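Local coordinates for putative lipoprotein (Parabacteroides distasonis, PDB 4FVS), which is of unknown function, but is a putative exported lipoprotein whose LolA/LolB-related, YmcC-like fold is consistent with lipid binding, at residues V96-N101 with A123-Y128; E81-P86 with K137-K142; R133-D138 with S172-E177. All blocks are in the same frame, centred on the assembly; numbering follows the deposited sequence.

From the N terminus, the chain first offers the loop 81-86, then the edge strand and its extension at 96-101, then strand 123-128. Contact 1 closes a loop of 21 residues between its segments, and it lies wholly within the longer excursion that contact 2 closes when 137-142 returns over 81-86. Contact 3 follows contact 1 in series; it opens at 133-138, overlapping the closing end of contact 2 at K137 and D138, and closes at 172-177. Contact 1 thus adds an edge strand to 123-129, contact 2 fastens an internal loop to the inner side of 132-154, and contact 3 finishes the far end of the 132-154/157-171 hairpin. A K126-D138 salt bridge joins the neighbouring strands.

Contact 1: residues V96-N101 with A123-Y128; sequences VDITEN and ASVKIY
D97 pairs with Y128, and I98 with I127, as the short edge strand 96-98 runs antiparallel to 123-128, their directions 172° apart. D97 and Y128 form a hydrogen-bonded pair: D97 N gives to Y128 O at 2.8 Å and Y128 N to D97 O at 3.0 Å. I98 and I127 follow as a non-hydrogen-bonded pair. Beyond the strand, T99 prolongs the pairing with a side chain standing in for a carbonyl. T99 N gives to K126 O, while K126 N gives to T99 OG1 at 2.8 Å. The charged end of K126 turns elsewhere, to a salt bridge with D138.

The two faces differ in character. On the one bearing D97 and Y128, a chi1 of 63° sets the tyrosine CG between its backbone N and carbonyl carbon, which brings the ring beside D97. D97 CB lies off-centre over the ring, 4.2 Å from its centroid, in a CH-pi contact, and the carboxylate runs alongside with its plane 22° from that of the ring. D97 OD1 also accepts I98 N at 2.9 Å. With an alanine in place of Y128 the ring is gone, and D97 CB is likely to be left without its aromatic neighbour, with a gap beside R133 and R136.

On the opposite face the contacts are aliphatic. I127 CG1 meets V96 CG1 at 3.5 Å, and I98 CG2 lies 3.7 Å from V125 CG2, while I98 continues inward to L83 and M92. The edge strand and its extension therefore join their neighbour through three backbone bonds and one to the threonine hydroxyl, with a polar and aromatic side and an aliphatic one, consistent with the first facing outward and the second facing L83 and M92.

Contact 2: residues E81-P86 with K137-K142; sequences ETLSYP and KDMAIK
T82, L83 and Y85, on the loop leading into helix 86-89, project into the buried interior of the barrel-like fold, where they meet M139 and I141 from the inner face of strand 132-154. T82 and I141 approach tip to tip, with T82 CG2 3.7 Å from I141 CD1. L83 sits between the two strand residues: its CD1 rests 3.9 Å from the selenium of M139, which is present as selenomethionine, while L83 CD2 touches both M139 CE, at 4.0 Å, and I141 CD1. A bend at chi3 (72°) turns the M139 methyl, CE, toward the end of the Y85 side chain, 4.1 Å from OH. On the neighbouring strand 157-171, I168 and T170 touch M139, and Y166 touches I141.

Behind the interface, S84 is the centre of an inverse gamma turn, and its OG gives to E81 O at 2.8 Å and also bonds Y53 OH. Across the contact itself the touching atoms are almost all methyl groups and selenium, so the loop is held to the strand by dispersion and by exclusion of water, and its fit depends on shape more than on bond direction.

Contact 3: residues R133-D138 with S172-E177; sequences RKNRKD and SPKSKE
R136 and K137 meet S172 and P173 where the antiparallel hairpin of strands 132-154 and 157-171 comes to its end. The chain has just turned a corner at 133-135, and strand 157-171 has given way to the loop leading to strand 179-188. D138 still pairs with R171 through the backbone, but two residues on, against R136, the loop has a proline, which has no N-H to offer.

Van der Waals contact carries most of the interface. P173 CG lies over one face of the R136 guanidinium, 3.8 Å above its plane and shifted toward the rim. The arginine starts out pointing away from the loop, and bends at chi1 (77°) and chi2 (-73°) bring its end back to P173 CG. Beside it, K137 CG touches S172 CB at 3.8 Å, while the rest of the lysine chain leads off to a salt bridge with E91.

Polar links across the contact are few. The extended side chain of K174 brings NZ within 3.5 Å of N135 OD1, a weak hydrogen bond at the surface that probably adds little rigidity. A firmer bond within the corner helps to hold the guanidinium against the proline: R136 NH1 gives to K134 O at 2.7 Å, with that oxygen only 6° out of the guanidinium plane.

Contact 1: residues V96-N101 with A123-Y128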
# COMPACT_ATOMS: atom_id res chain seq x y z
N VAL A 96 6.82 14.74 6.83
CA VAL A 96 5.95 13.67 7.30
C VAL A 96 6.59 12.31 7.01
O VAL A 96 6.97 12.02 5.87
CB VAL A 96 4.55 13.80 6.70
CG1 VAL A 96 3.65 12.67 7.18
CG2 VAL A 96 3.93 15.14 7.06
N ASP A 97 6.74 11.49 8.06
CA ASP A 97 7.28 10.14 7.94
C ASP A 97 6.32 9.14 8.61
O ASP A 97 5.40 9.55 9.33
CB ASP A 97 8.70 10.03 8.52
CG ASP A 97 9.61 9.10 7.71
OD1 ASP A 97 9.10 8.14 7.09
OD2 ASP A 97 10.84 9.34 7.71
N ILE A 98 6.49 7.85 8.31
CA ILE A 98 5.69 6.77 8.89
C ILE A 98 6.67 5.73 9.43
O ILE A 98 7.71 5.47 8.82
CB ILE A 98 4.67 6.19 7.88
CG1 ILE A 98 3.63 7.27 7.46
CG2 ILE A 98 3.93 5.01 8.47
CD1 ILE A 98 2.66 6.93 6.33
N THR A 99 6.35 5.18 10.62
CA THR A 99 7.16 4.16 11.29
C THR A 99 7.17 2.89 10.44
O THR A 99 6.18 2.57 9.77
CB THR A 99 6.65 3.89 12.71
OG1 THR A 99 5.26 3.60 12.65
CG2 THR A 99 6.86 5.06 13.64
N GLU A 100 8.30 2.19 10.46
CA GLU A 100 8.50 0.95 9.73
C GLU A 100 7.77 -0.19 10.40
O GLU A 100 7.89 -0.38 11.61
CB GLU A 100 10.01 0.64 9.63
CG GLU A 100 10.33 -0.67 8.94
CD GLU A 100 11.63 -1.30 9.40
OE1 GLU A 100 12.68 -1.00 8.79
OE2 GLU A 100 11.60 -2.09 10.38
N ASN A 101 6.97 -0.92 9.62
CA ASN A 101 6.25 -2.12 10.05
C ASN A 101 6.00 -2.94 8.79
O ASN A 101 5.32 -2.48 7.89
CB ASN A 101 4.94 -1.81 10.84
CG ASN A 101 4.38 -2.95 11.69
OD1 ASN A 101 4.56 -4.13 11.41
ND2 ASN A 101 3.66 -2.63 12.76
N ALA A 123 -0.86 -4.03 11.45
CA ALA A 123 -0.00 -2.87 11.43
C ALA A 123 -0.55 -1.80 12.36
O ALA A 123 -1.75 -1.58 12.43
CB ALA A 123 0.08 -2.33 10.00
N SER A 124 0.33 -1.17 13.11
CA SER A 124 -0.01 -0.02 13.93
C SER A 124 1.19 0.87 13.87
O SER A 124 2.19 0.68 14.58
CB SER A 124 -0.44 -0.38 15.35
OG SER A 124 -0.81 0.79 16.08
N VAL A 125 1.13 1.76 12.88
CA VAL A 125 2.20 2.68 12.58
C VAL A 125 1.94 4.03 13.25
O VAL A 125 0.95 4.22 13.95
CB VAL A 125 2.38 2.82 11.05
CG1 VAL A 125 2.69 1.46 10.42
CG2 VAL A 125 1.18 3.50 10.38
N LYS A 126 2.88 4.94 13.07
CA LYS A 126 2.73 6.29 13.52
C LYS A 126 3.15 7.23 12.40
O LYS A 126 4.24 7.10 11.82
CB LYS A 126 3.51 6.54 14.80
CG LYS A 126 2.85 7.62 15.63
CD LYS A 126 3.56 7.88 16.90
CE LYS A 126 3.53 6.69 17.82
NZ LYS A 126 2.26 6.49 18.56
N ILE A 127 2.25 8.11 12.02
CA ILE A 127 2.56 9.11 11.01
C ILE A 127 2.90 10.40 11.80
O ILE A 127 2.16 10.78 12.70
CB ILE A 127 1.44 9.25 9.96
CG1 ILE A 127 1.74 10.34 8.95
CG2 ILE A 127 0.05 9.39 10.58
CD1 ILE A 127 0.97 10.15 7.64
N TYR A 128 4.09 10.96 11.57
CA TYR A 128 4.59 12.09 12.35
C TYR A 128 5.42 13.04 11.52
O TYR A 128 5.88 12.67 10.44
CB TYR A 128 5.46 11.54 13.52
CG TYR A 128 6.70 10.78 13.09
CD1 TYR A 128 6.64 9.43 12.77
CD2 TYR A 128 7.93 11.41 12.98
CE1 TYR A 128 7.76 8.73 12.32
CE2 TYR A 128 9.07 10.73 12.54
CZ TYR A 128 8.98 9.38 12.20
OH TYR A 128 10.10 8.71 11.78

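Contact 2: residues E81-P86 with K137-K142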
# COMPACT_ATOMS: atom_id res chain seq x y z
N GLU A 81 2.72 1.40 2.47
CA GLU A 81 2.14 1.20 1.13
C GLU A 81 0.59 1.10 1.20
O GLU A 81 -0.10 1.48 0.25
CB GLU A 81 2.75 -0.06 0.49
CG GLU A 81 2.43 -0.29 -0.97
CD GLU A 81 3.04 0.61 -2.04
OE1 GLU A 81 3.38 1.77 -1.74
OE2 GLU A 81 3.10 0.14 -3.21
N THR A 82 0.06 0.64 2.35
CA THR A 82 -1.38 0.51 2.64
C THR A 82 -2.01 1.94 2.74
O THR A 82 -3.20 2.09 2.44
CB THR A 82 -1.59 -0.38 3.94
OG1 THR A 82 -1.25 -1.73 3.63
CG2 THR A 82 -3.01 -0.37 4.45
N LEU A 83 -1.19 2.97 3.12
CA LEU A 83 -1.63 4.36 3.32
C LEU A 83 -1.33 5.26 2.11
O LEU A 83 -1.40 6.48 2.23
CB LEU A 83 -1.01 4.96 4.59
CG LEU A 83 -1.14 4.14 5.90
CD1 LEU A 83 -0.37 4.79 6.97
CD2 LEU A 83 -2.58 3.99 6.33
N SER A 84 -1.04 4.64 0.94
CA SER A 84 -0.83 5.28 -0.37
C SER A 84 -2.16 5.78 -0.94
O SER A 84 -2.58 5.30 -2.02
CB SER A 84 -0.21 4.29 -1.36
OG SER A 84 1.00 3.72 -0.91
N TYR A 85 -2.87 6.66 -0.21
CA TYR A 85 -4.17 7.09 -0.71
C TYR A 85 -4.42 8.52 -0.31
O TYR A 85 -3.87 8.95 0.71
CB TYR A 85 -5.31 6.16 -0.27
CG TYR A 85 -5.49 5.98 1.22
CD1 TYR A 85 -6.26 6.87 1.97
CD2 TYR A 85 -5.01 4.84 1.86
CE1 TYR A 85 -6.47 6.68 3.33
CE2 TYR A 85 -5.25 4.61 3.22
CZ TYR A 85 -5.99 5.54 3.95
OH TYR A 85 -6.26 5.34 5.27
N PRO A 86 -5.29 9.23 -1.09
CA PRO A 86 -5.55 10.66 -0.83
C PRO A 86 -5.83 11.06 0.63
O PRO A 86 -5.26 12.05 1.06
CB PRO A 86 -6.79 10.92 -1.69
CG PRO A 86 -6.62 10.02 -2.84
CD PRO A 86 -5.97 8.79 -2.33
N LYS A 137 0.11 11.04 14.65
CA LYS A 137 -1.13 10.29 14.53
C LYS A 137 -0.83 8.82 14.56
O LYS A 137 0.12 8.37 13.93
CB LYS A 137 -1.90 10.61 13.22
CG LYS A 137 -2.75 11.86 13.18
CD LYS A 137 -3.45 11.96 11.82
CE LYS A 137 -4.21 13.25 11.61
NZ LYS A 137 -4.72 13.36 10.22
N ASP A 138 -1.67 8.07 15.26
CA ASP A 138 -1.64 6.61 15.28
C ASP A 138 -2.56 6.09 14.22
O ASP A 138 -3.67 6.60 14.09
CB ASP A 138 -2.09 6.07 16.65
CG ASP A 138 -1.06 6.04 17.72
OD1 ASP A 138 0.01 5.41 17.50
OD2 ASP A 138 -1.37 6.52 18.84
N MSE A 139 -2.14 5.06 13.48
CA MSE A 139 -3.02 4.44 12.51
C MSE A 139 -2.90 2.95 12.65
O MSE A 139 -1.80 2.41 12.51
CB MSE A 139 -2.72 4.90 11.09
CG MSE A 139 -2.68 6.41 10.98
SE MSE A 139 -2.68 7.03 9.20
CE MSE A 139 -4.47 6.62 8.74
N ALA A 140 -4.01 2.30 13.00
CA ALA A 140 -4.07 0.87 13.20
C ALA A 140 -4.76 0.18 12.03
O ALA A 140 -5.92 0.45 11.75
CB ALA A 140 -4.77 0.55 14.50
N ILE A 141 -4.02 -0.67 11.31
CA ILE A 141 -4.52 -1.48 10.20
C ILE A 141 -4.68 -2.89 10.78
O ILE A 141 -3.68 -3.54 11.09
CB ILE A 141 -3.61 -1.41 8.94
CG1 ILE A 141 -3.38 0.06 8.49
CG2 ILE A 141 -4.18 -2.25 7.78
CD1 ILE A 141 -1.93 0.29 7.95
N LYS A 142 -5.92 -3.32 10.97
CA LYS A 142 -6.21 -4.59 11.64
C LYS A 142 -7.35 -5.33 10.94
O LYS A 142 -7.91 -4.83 9.97
CB LYS A 142 -6.57 -4.30 13.13
CG LYS A 142 -7.68 -3.25 13.31
CD LYS A 142 -7.73 -2.68 14.70
CE LYS A 142 -8.70 -1.51 14.74
NZ LYS A 142 -8.62 -0.77 16.02

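Contact 3: residues R133-D138 with S172-E177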
# COMPACT_ATOMS: atom_id res chain seq x y z
N ARG A 133 8.22 15.81 16.32
CA ARG A 133 7.65 14.50 16.65
C ARG A 133 6.47 14.60 17.65
O ARG A 133 5.80 13.60 17.87
CB ARG A 133 8.72 13.55 17.18
CG ARG A 133 9.61 12.97 16.07
CD ARG A 133 10.71 12.11 16.65
NE ARG A 133 11.43 11.33 15.64
CZ ARG A 133 11.15 10.07 15.31
NH1 ARG A 133 10.11 9.45 15.86
NH2 ARG A 133 11.87 9.44 14.39
N LYS A 134 6.18 15.81 18.20
CA LYS A 134 5.00 16.05 19.04
C LYS A 134 3.75 16.03 18.14
O LYS A 134 2.64 15.76 18.61
CB LYS A 134 5.11 17.39 19.82
CG LYS A 134 4.00 17.57 20.85
CD LYS A 134 4.11 18.83 21.64
CE LYS A 134 3.05 18.86 22.72
NZ LYS A 134 3.06 20.14 23.48
N ASN A 135 3.95 16.33 16.85
CA ASN A 135 2.89 16.33 15.86
C ASN A 135 2.85 14.91 15.24
O ASN A 135 3.68 14.57 14.38
CB ASN A 135 3.12 17.46 14.83
CG ASN A 135 2.06 17.61 13.77
OD1 ASN A 135 1.04 16.88 13.71
ND2 ASN A 135 2.28 18.58 12.89
N ARG A 136 1.92 14.07 15.73
CA ARG A 136 1.79 12.69 15.27
C ARG A 136 0.33 12.19 15.31
O ARG A 136 -0.54 12.82 15.91
CB ARG A 136 2.69 11.72 16.11
CG ARG A 136 2.20 11.32 17.52
CD ARG A 136 2.33 12.44 18.54
NE ARG A 136 1.90 12.04 19.87
CZ ARG A 136 1.78 12.87 20.90
NH1 ARG A 136 2.07 14.16 20.75
NH2 ARG A 136 1.39 12.42 22.08
N LYS A 137 0.11 11.04 14.65
CA LYS A 137 -1.13 10.29 14.53
C LYS A 137 -0.83 8.82 14.56
O LYS A 137 0.12 8.37 13.93
CB LYS A 137 -1.90 10.61 13.22
CG LYS A 137 -2.75 11.86 13.18
CD LYS A 137 -3.45 11.96 11.82
CE LYS A 137 -4.21 13.25 11.61
NZ LYS A 137 -4.72 13.36 10.22
N ASP A 138 -1.67 8.07 15.26
CA ASP A 138 -1.64 6.61 15.28
C ASP A 138 -2.56 6.09 14.22
O ASP A 138 -3.67 6.60 14.09
CB ASP A 138 -2.09 6.07 16.65
CG ASP A 138 -1.06 6.04 17.72
OD1 ASP A 138 0.01 5.41 17.50
OD2 ASP A 138 -1.37 6.52 18.84
N SER A 172 -5.38 10.72 17.29
CA SER A 172 -4.57 11.92 17.26
C SER A 172 -4.67 12.68 18.57
O SER A 172 -5.77 12.76 19.14
CB SER A 172 -4.99 12.82 16.10
OG SER A 172 -4.17 13.98 16.06
N PRO A 173 -3.55 13.28 19.07
CA PRO A 173 -3.61 14.04 20.33
C PRO A 173 -4.59 15.21 20.24
O PRO A 173 -5.20 15.55 21.26
CB PRO A 173 -2.17 14.51 20.55
CG PRO A 173 -1.51 14.41 19.25
CD PRO A 173 -2.17 13.27 18.54
N LYS A 174 -4.77 15.77 19.02
CA LYS A 174 -5.63 16.92 18.70
C LYS A 174 -7.12 16.56 18.74
O LYS A 174 -7.90 17.29 19.35
CB LYS A 174 -5.26 17.50 17.33
CG LYS A 174 -3.85 18.10 17.28
CD LYS A 174 -3.38 18.35 15.83
CE LYS A 174 -1.99 18.94 15.78
NZ LYS A 174 -1.51 19.11 14.38
N SER A 175 -7.53 15.44 18.10
CA SER A 175 -8.92 14.98 18.08
C SER A 175 -9.31 14.30 19.39
O SER A 175 -8.47 13.70 20.07
CB SER A 175 -9.14 14.02 16.92
OG SER A 175 -10.43 13.44 16.97
N LYS A 176 -10.61 14.35 19.72
CA LYS A 176 -11.17 13.73 20.92
C LYS A 176 -11.61 12.28 20.64
O LYS A 176 -11.52 11.43 21.54
CB LYS A 176 -12.36 14.54 21.47
N GLU A 177 -12.09 12.00 19.41
CA GLU A 177 -12.60 10.68 19.00
C GLU A 177 -11.66 9.97 17.99
O GLU A 177 -10.88 10.60 17.27
CB GLU A 177 -14.04 10.81 18.42
CG GLU A 177 -14.19 11.48 17.05
CD GLU A 177 -13.83 12.96 16.91
OE1 GLU A 177 -14.22 13.75 17.80
OE2 GLU A 177 -13.21 13.32 15.89